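Local coordinates for protein YghZ aldo-keto reductase (Escherichia coli, PDB 3N6Q) that probably reduces aldehydes and ketones to alcohols with a nicotinamide cofactor, as a TIM-barrel member of the aldo-keto reductase family, at residues 111-117 / 148-153; 276-280 / 317-321; 260-264 / 334-338. One frame throughout, in Å; residues are numbered along the deposited sequence. Where two conformers were deposited one is given.

Interaction 1 stands apart from the other two, its centre about 43 Å from that of interaction 2 and about 41 Å from that of interaction 3. It joins the beginnings of two successive barrel helices, 113-127 and 146-158, on the rim at the C-terminal ends of the strands, where aldo-keto reductases have their active sites. Interaction 2 lies across the chain's centre from it. Interactions 2 and 3, centres about 22 Å apart, belong together: interaction 3 joins the start of helix 261-276 to the end of helix 322-334, whereas interaction 2 joins the end of the former to the approach to the latter. Interaction 2 is therefore nested within the chain loop that interaction 3 closes.

Interaction 1. Residues 111-117 / 148-153; sequences GSRKYLL and ETASAL
Glu-148 reaches out of helix 146-158 to the start of helix 113-127, where its OE2 accepts from the backbone N of Arg-113 at 2.8 Å. The bond is almost straight, with an N-H...O angle of 168°, and it uses the anti lone pair, the one directed away from OE1. A long side chain is needed for this span: CG stands anti to the backbone N (chi1 178°), and the chain continues extended to its carboxylate. One residue on, Thr-149 divides its work between two branches. Its OG1 donates to Gly-111 O at 2.8 Å, while its methyl CG2 lies 3.8 Å from Leu-116 CD2. Glycine suits position 111, because a beta carbon there would run into the threonine hydroxyl.

Deeper in, Ala-152 turns its methyl toward the neighbouring helix and meets Leu-116, CB to CD2, at 3.9 Å. Such a small residue lets the segment axes approach to 9.2 Å at a crossing angle of -31°. Arg-113 lays its extended chain along this alanine, and Leu-117 CD1 sits over the centre of one guanidinium face, 3.8 Å above its plane.

Behind these contacts, Ser-112 is the N-cap of helix 113-127: its OG accepts from Tyr-115 N at 3.0 Å. Asp-141 takes the backbone N of Gly-111 and so helps to fix the turn. The carboxylate of Glu-148 also serves the subunit interface, with OE2 accepting from Tyr-164 and OE1 from Gly-22 N, both of the second subunit.

The first-turn amides of helix 113-127, which have no acceptor within it, are thus met in turn by Glu-148, by Tyr-164 OH of the second subunit (at Lys-114 N) and by Ser-112. The positive pole of that helix, with these N-H and O-H donors, would probably keep Glu-148 ionised.

Interaction 2. Residues 276-280 / 317-321; sequences QRGQS and NLTFS
The guanidinium of Arg-277 lies flat on the ring of Phe-320, centres 3.7 Å apart and planes only 5° from parallel, a stacked cation-pi pair. Over the opposite face comes the amide of Asn-317, its ND2 3.6 Å above the guanidinium plane and set toward the rim. Both faces are thus covered, the second only partly, and the edge also carries hydrogen bonds. NH1 makes the better-directed bond to Thr-319 O, at 2.9 Å; NH2 reaches the same oxygen at 3.2 Å, approaching from above the carbonyl plane. On another stretch of the edge, NE donates to Gln-279 OE1 at 2.8 Å in a fairly straight bond (165°). The NE2 of that buried glutamine passes Asn-317 CB at 3.8 Å and bonds to Ser-287 OG, which also bonds Asn-317 O and so links both loops. A bend at chi3 (53°) turns the arginine broadside to the phenylalanine, and NH1 also forms a salt bridge to Glu-324. Arginine fits because one flat, charged group can stack by its faces and donate around its edge.

The solvent side is looser. Asn-317 ND2 gives Arg-277 O only a weak bond of 3.4 Å, and a water supplements it, donating to the same carbonyl at 2.7 Å and receiving a weak bond from ND2. Beside Arg-277, Gly-278 ends helix 261-276 in a Schellman motif, whose positive phi favours glycine.

The two loops meet at the surface where helix 261-276 ends and the chain prepares to enter helix 322-334. Helix 281-289 lies against them, with Met-284 touching Arg-277, Gln-279 and Phe-320, and Trp-288 set edge-to-face with Phe-320, whose side chain also packs on Leu-325 and Ile-328 of helix 322-334.

Interaction 3. Residues 260-264 / 334-338; sequences TEANL and DGELN
Asn-263 holds its amide edge toward the carbonyl of Gly-335, and ND2 donates to Gly-335 O at 2.7 Å. The donor sits nearly in line with the C=O bond (169°), but the bond is bent at the hydrogen, with an N-H...O angle of 139°. The first torsion places the amide, keeping CG beside the backbone N and anti to the carbonyl carbon (chi1 -71°). The turn about CB-CG then sends ND2 across to Gly-335 and OD1 back to the helix start, where it accepts from Thr-260 N at 3.1 Å from above the carbonyl plane. Thr-260 OG1 in turn accepts from Asn-263 N at 2.9 Å, which completes a capping box at the start of helix 261-276.

Leu-337 crosses the asparagine at a slant, its CD2 lying 3.9 Å from both CB and ND2 of Asn-263. The same leucine also packs on Leu-267 and Leu-270, apolar surface farther along helix 261-276. A water spans another flank, accepting from ND2 at 3.1 Å and donating to Glu-336 O at 2.9 Å. Glycine suits position 335, since Gly-335 CA is 3.7 Å from Ala-262 O and a beta carbon would press on that carbonyl. Glu-336 has the positive phi of a Schellman motif that ends helix 322-334, and this turn presents the carbonyls of residues 335 and 336 to the asparagine and its water. A leucine in place of Asn-263 would probably leave Thr-260 N without its side-chain acceptor and Gly-335 O without this donor.

One neutral amide therefore donates and accepts at once: its oxygen closes the capping box at one helix's start, and its nitrogen ties down the turn that ends another. Carbonyls at a helix's C-terminal end carry partial negative charge, which probably favours such an N-H donor.

Interaction 1. Residues 111-117 / 148-153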
loop_
_atom_site.group_PDB
_atom_site.type_symbol
_atom_site.label_atom_id
_atom_site.label_comp_id
_atom_site.label_asym_id
_atom_site.label_seq_id
_atom_site.Cartn_x
_atom_site.Cartn_y
_atom_site.Cartn_z
ATOM N N GLY B 111 -4.182 -18.341 -15.043
ATOM C CA GLY B 111 -3.187 -17.672 -14.189
ATOM C C GLY B 111 -3.218 -16.150 -14.236
ATOM O O GLY B 111 -2.278 -15.472 -13.810
ATOM N N SER B 112 -4.284 -15.600 -14.794
ATOM C CA SER B 112 -4.294 -14.119 -15.105
ATOM C C SER B 112 -4.393 -13.319 -13.787
ATOM O O SER B 112 -4.900 -13.833 -12.773
ATOM C CB SER B 112 -5.496 -13.811 -16.058
ATOM O OG SER B 112 -6.755 -13.844 -15.387
ATOM N N ARG B 113 -3.971 -12.060 -13.797
ATOM C CA ARG B 113 -4.147 -11.216 -12.623
ATOM C C ARG B 113 -5.674 -11.053 -12.295
ATOM O O ARG B 113 -6.074 -11.066 -11.115
ATOM C CB ARG B 113 -3.507 -9.862 -12.930
ATOM C CG ARG B 113 -3.568 -8.896 -11.742
ATOM C CD ARG B 113 -2.926 -7.568 -12.253
ATOM N NE ARG B 113 -2.911 -6.567 -11.190
ATOM C CZ ARG B 113 -1.969 -6.530 -10.272
ATOM N NH1 ARG B 113 -0.965 -7.422 -10.369
ATOM N NH2 ARG B 113 -1.972 -5.580 -9.329
ATOM N N LYS B 114 -6.494 -10.892 -13.340
ATOM C CA LYS B 114 -7.965 -10.816 -13.202
ATOM C C LYS B 114 -8.529 -12.009 -12.399
ATOM O O LYS B 114 -9.191 -11.852 -11.348
ATOM C CB LYS B 114 -8.610 -10.773 -14.614
ATOM C CG LYS B 114 -10.141 -10.976 -14.609
ATOM C CD LYS B 114 -10.902 -9.833 -13.878
ATOM C CE LYS B 114 -12.477 -10.107 -14.066
ATOM N NZ LYS B 114 -13.329 -8.930 -13.597
ATOM N N TYR B 115 -8.186 -13.225 -12.834
ATOM C CA TYR B 115 -8.729 -14.387 -12.182
ATOM C C TYR B 115 -8.197 -14.587 -10.788
ATOM O O TYR B 115 -8.979 -14.797 -9.845
ATOM C CB TYR B 115 -8.503 -15.632 -13.039
ATOM C CG TYR B 115 -8.796 -16.948 -12.376
ATOM C CD1 TYR B 115 -10.021 -17.212 -11.757
ATOM C CD2 TYR B 115 -7.864 -17.999 -12.477
ATOM C CE1 TYR B 115 -10.251 -18.473 -11.149
ATOM C CE2 TYR B 115 -8.082 -19.239 -11.889
ATOM C CZ TYR B 115 -9.286 -19.468 -11.236
ATOM O OH TYR B 115 -9.533 -20.687 -10.631
ATOM N N LEU B 116 -6.881 -14.448 -10.633
ATOM C CA LEU B 116 -6.274 -14.722 -9.330
ATOM C C LEU B 116 -6.799 -13.712 -8.296
ATOM O O LEU B 116 -7.138 -14.091 -7.182
ATOM C CB LEU B 116 -4.748 -14.675 -9.403
ATOM C CG LEU B 116 -4.099 -16.050 -9.463
ATOM C CD1 LEU B 116 -4.657 -16.845 -10.602
ATOM C CD2 LEU B 116 -2.522 -15.853 -9.634
ATOM N N LEU B 117 -6.836 -12.433 -8.643
ATOM C CA LEU B 117 -7.171 -11.468 -7.620
ATOM C C LEU B 117 -8.691 -11.457 -7.371
ATOM O O LEU B 117 -9.123 -11.327 -6.214
ATOM C CB LEU B 117 -6.672 -10.048 -7.981
ATOM C CG LEU B 117 -5.123 -9.964 -7.983
ATOM C CD1 LEU B 117 -4.654 -8.502 -8.305
ATOM C CD2 LEU B 117 -4.496 -10.481 -6.640
ATOM N N GLU B 148 3.112 -12.028 -14.854
ATOM C CA GLU B 148 1.731 -11.583 -14.483
ATOM C C GLU B 148 1.228 -12.377 -13.269
ATOM O O GLU B 148 0.708 -11.811 -12.314
ATOM C CB GLU B 148 0.783 -11.745 -15.673
ATOM C CG GLU B 148 -0.704 -11.309 -15.268
ATOM C CD GLU B 148 -1.651 -11.210 -16.469
ATOM O OE1 GLU B 148 -1.175 -11.100 -17.618
ATOM O OE2 GLU B 148 -2.880 -11.305 -16.272
ATOM N N THR B 149 1.343 -13.709 -13.327
ATOM C CA THR B 149 0.946 -14.537 -12.202
ATOM C C THR B 149 1.738 -14.141 -10.945
ATOM O O THR B 149 1.138 -13.957 -9.866
ATOM C CB THR B 149 1.158 -16.005 -12.556
ATOM O OG1 THR B 149 0.394 -16.313 -13.737
ATOM C CG2 THR B 149 0.698 -16.920 -11.412
ATOM N N ALA B 150 3.079 -13.971 -11.071
ATOM C CA ALA B 150 3.894 -13.564 -9.898
ATOM C C ALA B 150 3.484 -12.250 -9.314
ATOM O O ALA B 150 3.538 -12.081 -8.098
ATOM C CB ALA B 150 5.424 -13.568 -10.223
ATOM N N SER B 151 3.204 -11.262 -10.186
ATOM C CA SER B 151 2.797 -9.919 -9.759
ATOM C C SER B 151 1.488 -10.004 -9.002
ATOM O O SER B 151 1.289 -9.306 -8.000
ATOM C CB SER B 151 2.551 -8.965 -10.954
ATOM O OG SER B 151 2.197 -7.667 -10.457
ATOM N N ALA B 152 0.603 -10.848 -9.509
ATOM C CA ALA B 152 -0.696 -11.080 -8.782
ATOM C C ALA B 152 -0.455 -11.629 -7.351
ATOM O O ALA B 152 -1.033 -11.149 -6.367
ATOM C CB ALA B 152 -1.608 -12.017 -9.570
ATOM N N LEU B 153 0.320 -12.695 -7.250
ATOM C CA LEU B 153 0.705 -13.192 -5.926
ATOM C C LEU B 153 1.345 -12.077 -5.089
ATOM O O LEU B 153 1.010 -11.963 -3.890
ATOM C CB LEU B 153 1.686 -14.392 -6.056
ATOM C CG LEU B 153 1.104 -15.566 -6.797
ATOM C CD1 LEU B 153 2.260 -16.666 -6.946
ATOM C CD2 LEU B 153 -0.107 -16.154 -6.058
HETATM O O HOH W 1 1.181 -6.090 -8.241
#

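Interaction 2. Residues 276-280 / 317-321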
loop_
_atom_site.group_PDB
_atom_site.type_symbol
_atom_site.label_atom_id
_atom_site.label_comp_id
_atom_site.label_asym_id
_atom_site.label_seq_id
_atom_site.Cartn_x
_atom_site.Cartn_y
_atom_site.Cartn_z
ATOM N N GLN B 276 4.964 -55.927 8.755
ATOM C CA GLN B 276 6.235 -56.325 9.390
ATOM C C GLN B 276 6.808 -55.154 10.178
ATOM O O GLN B 276 7.532 -55.347 11.149
ATOM C CB GLN B 276 7.263 -56.717 8.335
ATOM C CG GLN B 276 6.922 -57.962 7.513
ATOM C CD GLN B 276 6.891 -59.222 8.355
ATOM O OE1 GLN B 276 7.618 -59.330 9.362
ATOM N NE2 GLN B 276 6.022 -60.173 7.971
ATOM N N ARG B 277 6.510 -53.932 9.753
ATOM C CA ARG B 277 6.979 -52.746 10.460
ATOM C C ARG B 277 5.986 -52.402 11.566
ATOM O O ARG B 277 6.180 -51.428 12.282
ATOM C CB ARG B 277 7.105 -51.549 9.486
ATOM C CG ARG B 277 8.151 -51.774 8.349
ATOM C CD ARG B 277 7.898 -50.718 7.238
ATOM N NE ARG B 277 7.869 -49.363 7.800
ATOM C CZ ARG B 277 8.946 -48.651 8.149
ATOM N NH1 ARG B 277 10.174 -49.173 8.085
ATOM N NH2 ARG B 277 8.792 -47.434 8.644
ATOM N N GLY B 278 4.904 -53.169 11.702
ATOM C CA GLY B 278 3.850 -52.819 12.683
ATOM C C GLY B 278 2.982 -51.607 12.266
ATOM O O GLY B 278 2.423 -50.904 13.125
ATOM N N GLN B 279 2.826 -51.454 10.951
ATOM C CA GLN B 279 2.092 -50.313 10.324
ATOM C C GLN B 279 1.009 -50.838 9.440
ATOM O O GLN B 279 1.141 -51.933 8.856
ATOM C CB GLN B 279 3.029 -49.468 9.454
ATOM C CG GLN B 279 4.179 -48.810 10.245
ATOM C CD GLN B 279 4.865 -47.695 9.470
ATOM O OE1 GLN B 279 5.604 -47.929 8.493
ATOM N NE2 GLN B 279 4.666 -46.478 9.936
ATOM N N SER B 280 -0.055 -50.027 9.254
ATOM C CA SER B 280 -0.957 -50.256 8.141
ATOM C C SER B 280 -0.251 -49.825 6.867
ATOM O O SER B 280 0.700 -49.062 6.887
ATOM C CB SER B 280 -2.243 -49.402 8.262
ATOM O OG SER B 280 -1.890 -48.024 8.300
ATOM N N ASN B 317 7.000 -44.335 13.416
ATOM C CA ASN B 317 8.014 -45.112 12.733
ATOM C C ASN B 317 8.402 -44.423 11.436
ATOM O O ASN B 317 7.903 -44.812 10.372
ATOM C CB ASN B 317 7.494 -46.540 12.430
ATOM C CG ASN B 317 8.623 -47.491 12.020
ATOM O OD1 ASN B 317 9.733 -47.037 11.719
ATOM N ND2 ASN B 317 8.317 -48.798 11.918
ATOM N N LEU B 318 9.326 -43.469 11.506
ATOM C CA LEU B 318 9.756 -42.754 10.305
ATOM C C LEU B 318 11.043 -43.364 9.729
ATOM O O LEU B 318 11.625 -42.819 8.784
ATOM C CB LEU B 318 9.953 -41.282 10.635
ATOM C CG LEU B 318 8.633 -40.598 11.034
ATOM C CD1 LEU B 318 8.932 -39.138 11.388
ATOM C CD2 LEU B 318 7.530 -40.679 9.899
ATOM N N THR B 319 11.471 -44.504 10.270
ATOM C CA THR B 319 12.783 -44.990 9.767
ATOM C C THR B 319 12.634 -46.169 8.812
ATOM O O THR B 319 11.900 -47.140 9.096
ATOM C CB THR B 319 13.751 -45.348 10.933
ATOM O OG1 THR B 319 13.160 -46.371 11.689
ATOM C CG2 THR B 319 13.936 -44.195 11.893
ATOM N N PHE B 320 13.435 -46.147 7.744
ATOM C CA PHE B 320 13.505 -47.259 6.810
ATOM C C PHE B 320 14.986 -47.633 6.619
ATOM O O PHE B 320 15.788 -46.765 6.397
ATOM C CB PHE B 320 12.975 -46.810 5.433
ATOM C CG PHE B 320 11.461 -46.560 5.412
ATOM C CD1 PHE B 320 10.586 -47.572 4.932
ATOM C CD2 PHE B 320 10.925 -45.367 5.945
ATOM C CE1 PHE B 320 9.118 -47.349 4.927
ATOM C CE2 PHE B 320 9.507 -45.188 6.016
ATOM C CZ PHE B 320 8.637 -46.155 5.487
ATOM N N SER B 321 15.283 -48.921 6.580
ATOM C CA SER B 321 16.644 -49.351 6.200
ATOM C C SER B 321 16.830 -49.238 4.679
ATOM O O SER B 321 15.869 -49.146 3.879
ATOM C CB SER B 321 16.887 -50.773 6.658
ATOM O OG SER B 321 16.217 -51.656 5.796
HETATM O O HOH W 2 5.789 -49.369 14.003
#

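Interaction 3. Residues 260-264 / 334-338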
loop_
_atom_site.group_PDB
_atom_site.type_symbol
_atom_site.label_atom_id
_atom_site.label_comp_id
_atom_site.label_asym_id
_atom_site.label_seq_id
_atom_site.Cartn_x
_atom_site.Cartn_y
_atom_site.Cartn_z
ATOM N N THR B 260 -4.566 -54.266 -12.323
ATOM C CA THR B 260 -4.231 -55.577 -12.862
ATOM C C THR B 260 -3.980 -56.609 -11.754
ATOM O O THR B 260 -3.825 -56.251 -10.592
ATOM C CB THR B 260 -3.017 -55.500 -13.818
ATOM O OG1 THR B 260 -1.846 -55.111 -13.096
ATOM C CG2 THR B 260 -3.255 -54.461 -14.960
ATOM N N GLU B 261 -3.958 -57.887 -12.097
ATOM C CA GLU B 261 -3.506 -58.879 -11.139
ATOM C C GLU B 261 -2.063 -58.577 -10.663
ATOM O O GLU B 261 -1.779 -58.679 -9.457
ATOM C CB GLU B 261 -3.661 -60.301 -11.699
ATOM C CG GLU B 261 -3.115 -61.409 -10.778
ATOM C CD GLU B 261 -3.456 -62.840 -11.244
ATOM O OE1 GLU B 261 -4.613 -63.284 -11.028
ATOM O OE2 GLU B 261 -2.548 -63.536 -11.782
ATOM N N ALA B 262 -1.179 -58.154 -11.572
ATOM C CA ALA B 262 0.200 -57.827 -11.176
ATOM C C ALA B 262 0.242 -56.630 -10.233
ATOM O O ALA B 262 1.006 -56.639 -9.272
ATOM C CB ALA B 262 1.123 -57.587 -12.375
ATOM N N ASN B 263 -0.556 -55.591 -10.524
ATOM C CA ASN B 263 -0.647 -54.446 -9.616
ATOM C C ASN B 263 -1.013 -54.905 -8.211
ATOM O O ASN B 263 -0.391 -54.495 -7.229
ATOM C CB ASN B 263 -1.746 -53.464 -10.053
ATOM C CG ASN B 263 -1.417 -52.688 -11.311
ATOM O OD1 ASN B 263 -2.337 -52.119 -11.893
ATOM N ND2 ASN B 263 -0.129 -52.591 -11.705
ATOM N N LEU B 264 -2.087 -55.682 -8.122
ATOM C CA LEU B 264 -2.621 -56.130 -6.844
ATOM C C LEU B 264 -1.645 -56.997 -6.064
ATOM O O LEU B 264 -1.597 -56.912 -4.818
ATOM C CB LEU B 264 -3.937 -56.901 -7.031
ATOM C CG LEU B 264 -5.101 -55.967 -7.397
ATOM C CD1 LEU B 264 -6.271 -56.731 -8.028
ATOM C CD2 LEU B 264 -5.562 -55.157 -6.198
ATOM N N ASP B 334 8.265 -54.464 -10.138
ATOM C CA ASP B 334 7.693 -55.770 -10.492
ATOM C C ASP B 334 6.204 -55.691 -10.796
ATOM O O ASP B 334 5.682 -56.497 -11.591
ATOM C CB ASP B 334 7.870 -56.812 -9.373
ATOM C CG ASP B 334 9.309 -57.245 -9.170
ATOM O OD1 ASP B 334 10.209 -56.906 -9.973
ATOM O OD2 ASP B 334 9.540 -57.932 -8.151
ATOM N N GLY B 335 5.483 -54.848 -10.056
ATOM C CA GLY B 335 4.036 -54.790 -10.216
ATOM C C GLY B 335 3.593 -53.759 -11.246
ATOM O O GLY B 335 2.398 -53.549 -11.413
ATOM N N GLU B 336 4.570 -53.082 -11.849
ATOM C CA GLU B 336 4.359 -51.918 -12.735
ATOM C C GLU B 336 3.483 -50.828 -12.139
ATOM O O GLU B 336 2.573 -50.299 -12.789
ATOM C CB GLU B 336 3.882 -52.389 -14.118
ATOM C CG GLU B 336 4.979 -53.268 -14.761
ATOM C CD GLU B 336 4.620 -53.730 -16.158
ATOM O OE1 GLU B 336 5.265 -53.262 -17.120
ATOM O OE2 GLU B 336 3.696 -54.564 -16.282
ATOM N N LEU B 337 3.747 -50.523 -10.872
ATOM C CA LEU B 337 2.891 -49.627 -10.114
ATOM C C LEU B 337 3.164 -48.129 -10.309
ATOM O O LEU B 337 2.449 -47.303 -9.740
ATOM C CB LEU B 337 2.893 -49.988 -8.626
ATOM C CG LEU B 337 2.063 -51.207 -8.188
ATOM C CD1 LEU B 337 2.454 -51.624 -6.752
ATOM C CD2 LEU B 337 0.585 -50.872 -8.283
ATOM N N ASN B 338 4.154 -47.752 -11.103
ATOM C CA ASN B 338 4.213 -46.340 -11.579
ATOM C C ASN B 338 3.140 -45.987 -12.619
ATOM O O ASN B 338 1.977 -45.742 -12.263
ATOM C CB ASN B 338 5.568 -46.043 -12.170
ATOM C CG ASN B 338 6.676 -46.492 -11.275
ATOM O OD1 ASN B 338 7.431 -47.409 -11.617
ATOM N ND2 ASN B 338 6.736 -45.914 -10.068
HETATM O O HOH W 3 0.393 -51.196 -14.395
#